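Local coordinates for dipeptidase AC. Metallo peptidase. MEROPS family M19 (PDB 3LY0), which probably hydrolyses dipeptides as a zinc-dependent metallopeptidase of the membrane dipeptidase family, and here holds a phosphinate mimic of L-Ala-D-Ala, at residues 25-30 / 103-108. Residues are numbered along the deposited sequence; the frame is centred on the assembly and turned at random.
Sequences ANRETI and LLWMER
Arg27 lies lengthwise over one face of the Trp105 indole, and this cation-pi stack carries most of the contact between helices 27-32 and 89-109. The guanidinium is turned only 2° from the ring plane, and Arg27 CZ sits 3.5 Å from the centroid of the five-membered ring of Trp105, above its face. Of the guanidinium nitrogens, Arg27 NH2 reaches over Trp105 CD1 at 3.4 Å, while NH1 lies near Trp105 CG and CB and is hydrogen-bonded to ND1 of His102, three residues before Trp105 on the same helix. That bond and the stack together should restrain the rotation of the guanidinium.

CH-pi packing continues the overlap toward the backbone. Arg27 CD stands 3.5 Å from the centroid of the six-membered ring of Trp105, almost on the ring normal, and Arg27 CG covers Trp105 CH2 and CZ2. Arg27 CG is tucked between N and C of its own backbone (chi1 73°) and the chain is extended from there to NE, which lets the aliphatic stem run along the indole, from its CH2 end toward CG. On the other helix, Trp105 has CG anti to its backbone N (chi1 169°), which carries the ring out toward Arg27.

Van der Waals contacts complete the join: Trp105 CH2 meets Arg27 O at 3.3 Å and Glu28 N at 3.6 Å. No hydrogen bond links the two segments. A serine in place of Trp105 would probably leave the Arg27 stem and guanidinium without their flat support, and the group freer to turn about its bond to His102.

Trp31 also meets the Trp105 ring and donates NE1 to Met106 O, tying the same two helices. The arrangement is a helix-to-helix arginine-tryptophan cation-pi stack at the surface of the TIM-barrel-type M19 fold, well away from the dinuclear zinc site.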
ATOM      1  N   ALA A  25     -15.688 -18.653  -3.584  1.00 17.59           N
ATOM      2  CA  ALA A  25     -16.786 -19.475  -3.091  1.00 21.02           C
ATOM      3  C   ALA A  25     -16.944 -19.356  -1.579  1.00 19.61           C
ATOM      4  O   ALA A  25     -18.049 -19.495  -1.055  1.00 20.24           O
ATOM      5  CB  ALA A  25     -16.582 -20.933  -3.488  1.00 21.19           C
ATOM      6  N   ASN A  26     -15.843 -19.091  -0.879  1.00 19.38           N
ATOM      7  CA  ASN A  26     -15.894 -18.997   0.574  1.00 17.69           C
ATOM      8  C   ASN A  26     -15.869 -17.561   1.104  1.00 16.68           C
ATOM      9  O   ASN A  26     -15.597 -17.330   2.281  1.00 16.82           O
ATOM     10  CB  ASN A  26     -14.763 -19.813   1.198  1.00 17.26           C
ATOM     11  CG  ASN A  26     -15.061 -20.216   2.627  1.00 20.95           C
ATOM     12  OD1 ASN A  26     -16.208 -20.504   2.973  1.00 20.45           O
ATOM     13  ND2 ASN A  26     -14.032 -20.239   3.464  1.00 20.92           N
ATOM     14  N   ARG A  27     -16.174 -16.595   0.241  1.00 15.29           N
ATOM     15  CA  ARG A  27     -16.015 -15.199   0.629  1.00 13.97           C
ATOM     16  C   ARG A  27     -16.858 -14.746   1.823  1.00 15.18           C
ATOM     17  O   ARG A  27     -16.392 -13.950   2.632  1.00 13.99           O
ATOM     18  CB  ARG A  27     -16.202 -14.261  -0.564  1.00 14.96           C
ATOM     19  CG  ARG A  27     -17.624 -14.123  -1.040  1.00 13.83           C
ATOM     20  CD  ARG A  27     -17.632 -13.175  -2.229  1.00 15.36           C
ATOM     21  NE  ARG A  27     -18.937 -13.064  -2.857  1.00 13.70           N
ATOM     22  CZ  ARG A  27     -19.169 -12.266  -3.892  1.00 14.51           C
ATOM     23  NH1 ARG A  27     -18.183 -11.515  -4.365  1.00 15.36           N
ATOM     24  NH2 ARG A  27     -20.373 -12.214  -4.444  1.00 15.84           N
ATOM     25  N   GLU A  28     -18.090 -15.237   1.941  1.00 15.31           N
ATOM     26  CA  GLU A  28     -18.929 -14.852   3.071  1.00 14.69           C
ATOM     27  C   GLU A  28     -18.234 -15.145   4.410  1.00 15.11           C
ATOM     28  O   GLU A  28     -18.184 -14.298   5.308  1.00 15.86           O
ATOM     29  CB  GLU A  28     -20.274 -15.570   3.010  1.00 20.57           C
ATOM     30  CG  GLU A  28     -21.238 -15.121   4.089  1.00 24.53           C
ATOM     31  CD  GLU A  28     -22.597 -15.792   3.983  1.00 32.80           C
ATOM     32  OE1 GLU A  28     -22.758 -16.691   3.129  1.00 37.26           O
ATOM     33  OE2 GLU A  28     -23.502 -15.415   4.758  1.00 42.07           O
ATOM     34  N   THR A  29     -17.684 -16.347   4.526  1.00 15.85           N
ATOM     35  CA  THR A  29     -16.982 -16.730   5.743  1.00 16.07           C
ATOM     36  C   THR A  29     -15.677 -15.953   5.899  1.00 16.34           C
ATOM     37  O   THR A  29     -15.399 -15.410   6.966  1.00 15.69           O
ATOM     38  CB  THR A  29     -16.708 -18.239   5.770  1.00 19.26           C
ATOM     39  OG1 THR A  29     -17.961 -18.937   5.780  1.00 20.62           O
ATOM     40  CG2 THR A  29     -15.909 -18.617   7.011  1.00 17.88           C
ATOM     41  N   ILE A  30     -14.883 -15.893   4.833  1.00 15.09           N
ATOM     42  CA  ILE A  30     -13.581 -15.235   4.909  1.00 14.98           C
ATOM     43  C   ILE A  30     -13.718 -13.799   5.416  1.00 15.07           C
ATOM     44  O   ILE A  30     -12.983 -13.370   6.293  1.00 15.02           O
ATOM     45  CB  ILE A  30     -12.845 -15.256   3.552  1.00 13.35           C
ATOM     46  CG1 ILE A  30     -12.485 -16.696   3.168  1.00 14.97           C
ATOM     47  CG2 ILE A  30     -11.583 -14.391   3.604  1.00 14.42           C
ATOM     48  CD1 ILE A  30     -11.991 -16.834   1.741  1.00 16.81           C
ATOM     49  N   LEU A 103     -14.902  -6.096  -3.676  1.00 10.44           N
ATOM     50  CA  LEU A 103     -14.860  -4.956  -2.769  1.00 10.73           C
ATOM     51  C   LEU A 103     -16.272  -4.399  -2.575  1.00  9.86           C
ATOM     52  O   LEU A 103     -16.692  -4.114  -1.456  1.00 10.84           O
ATOM     53  CB  LEU A 103     -13.914  -3.876  -3.293  1.00  9.80           C
ATOM     54  CG  LEU A 103     -13.707  -2.656  -2.399  1.00 10.37           C
ATOM     55  CD1 LEU A 103     -13.072  -3.070  -1.080  1.00 11.00           C
ATOM     56  CD2 LEU A 103     -12.858  -1.604  -3.093  1.00 12.06           C
ATOM     57  N   LEU A 104     -17.015  -4.243  -3.670  1.00  9.97           N
ATOM     58  CA  LEU A 104     -18.390  -3.763  -3.558  1.00 10.32           C
ATOM     59  C   LEU A 104     -19.237  -4.781  -2.810  1.00  9.77           C
ATOM     60  O   LEU A 104     -20.084  -4.411  -1.974  1.00 12.35           O
ATOM     61  CB  LEU A 104     -19.014  -3.454  -4.923  1.00 11.13           C
ATOM     62  CG  LEU A 104     -18.515  -2.215  -5.660  1.00 16.35           C
ATOM     63  CD1 LEU A 104     -19.442  -1.897  -6.824  1.00 13.51           C
ATOM     64  CD2 LEU A 104     -18.399  -1.026  -4.724  1.00 22.54           C
ATOM     65  N   TRP A 105     -19.027  -6.055  -3.113  1.00  9.95           N
ATOM     66  CA  TRP A 105     -19.716  -7.113  -2.384  1.00  9.95           C
ATOM     67  C   TRP A 105     -19.469  -7.026  -0.871  1.00 12.00           C
ATOM     68  O   TRP A 105     -20.395  -7.208  -0.086  1.00 13.40           O
ATOM     69  CB  TRP A 105     -19.353  -8.505  -2.916  1.00 11.54           C
ATOM     70  CG  TRP A 105     -19.855  -9.545  -1.993  1.00 11.77           C
ATOM     71  CD1 TRP A 105     -21.115 -10.065  -1.959  1.00 14.06           C
ATOM     72  CD2 TRP A 105     -19.142 -10.142  -0.906  1.00 11.99           C
ATOM     73  NE1 TRP A 105     -21.222 -10.969  -0.931  1.00 14.00           N
ATOM     74  CE2 TRP A 105     -20.024 -11.035  -0.269  1.00 14.21           C
ATOM     75  CE3 TRP A 105     -17.834 -10.021  -0.418  1.00 12.93           C
ATOM     76  CZ2 TRP A 105     -19.647 -11.805   0.833  1.00 15.71           C
ATOM     77  CZ3 TRP A 105     -17.456 -10.789   0.679  1.00 14.43           C
ATOM     78  CH2 TRP A 105     -18.362 -11.666   1.293  1.00 15.90           C
ATOM     79  N   MET A 106     -18.228  -6.754  -0.462  1.00 10.08           N
ATOM     80  CA  MET A 106     -17.903  -6.649   0.963  1.00 10.21           C
ATOM     81  C   MET A 106     -18.807  -5.634   1.662  1.00 11.57           C
ATOM     82  O   MET A 106     -19.265  -5.842   2.792  1.00 11.89           O
ATOM     83  CB  MET A 106     -16.431  -6.249   1.169  1.00 10.78           C
ATOM     84  CG  MET A 106     -15.411  -7.343   0.899  1.00  9.98           C
ATOM     85  SD  MET A 106     -13.673  -6.728   0.762  1.00  4.58           S
ATOM     86  CE  MET A 106     -13.434  -5.925   2.378  1.00 13.29           C
ATOM     87  N   GLU A 107     -19.048  -4.522   0.988  1.00 10.78           N
ATOM     88  CA  GLU A 107     -19.908  -3.475   1.518  1.00 11.53           C
ATOM     89  C   GLU A 107     -21.373  -3.924   1.576  1.00 13.98           C
ATOM     90  O   GLU A 107     -22.068  -3.658   2.558  1.00 15.18           O
ATOM     91  CB  GLU A 107     -19.739  -2.225   0.658  1.00 13.26           C
ATOM     92  CG  GLU A 107     -20.540  -1.017   1.076  1.00 16.21           C
ATOM     93  CD  GLU A 107     -20.209   0.172   0.194  1.00 17.82           C
ATOM     94  OE1 GLU A 107     -20.100  -0.027  -1.038  1.00 25.75           O
ATOM     95  OE2 GLU A 107     -20.045   1.288   0.715  1.00 23.75           O
ATOM     96  N   ARG A 108     -21.849  -4.602   0.540  1.00 12.25           N
ATOM     97  CA  ARG A 108     -23.215  -5.120   0.574  1.00 12.66           C
ATOM     98  C   ARG A 108     -23.380  -6.098   1.723  1.00 15.07           C
ATOM     99  O   ARG A 108     -24.332  -6.007   2.495  1.00 15.53           O
ATOM    100  CB  ARG A 108     -23.585  -5.786  -0.750  1.00 12.65           C
ATOM    101  CG  ARG A 108     -23.603  -4.800  -1.909  1.00 13.05           C
ATOM    102  CD  ARG A 108     -24.336  -5.337  -3.139  1.00 13.75           C
ATOM    103  NE  ARG A 108     -23.781  -6.588  -3.645  1.00 12.96           N
ATOM    104  CZ  ARG A 108     -22.718  -6.667  -4.437  1.00 12.03           C
ATOM    105  NH1 ARG A 108     -22.103  -5.555  -4.824  1.00 12.40           N
ATOM    106  NH2 ARG A 108     -22.283  -7.848  -4.851  1.00 15.22           N
TER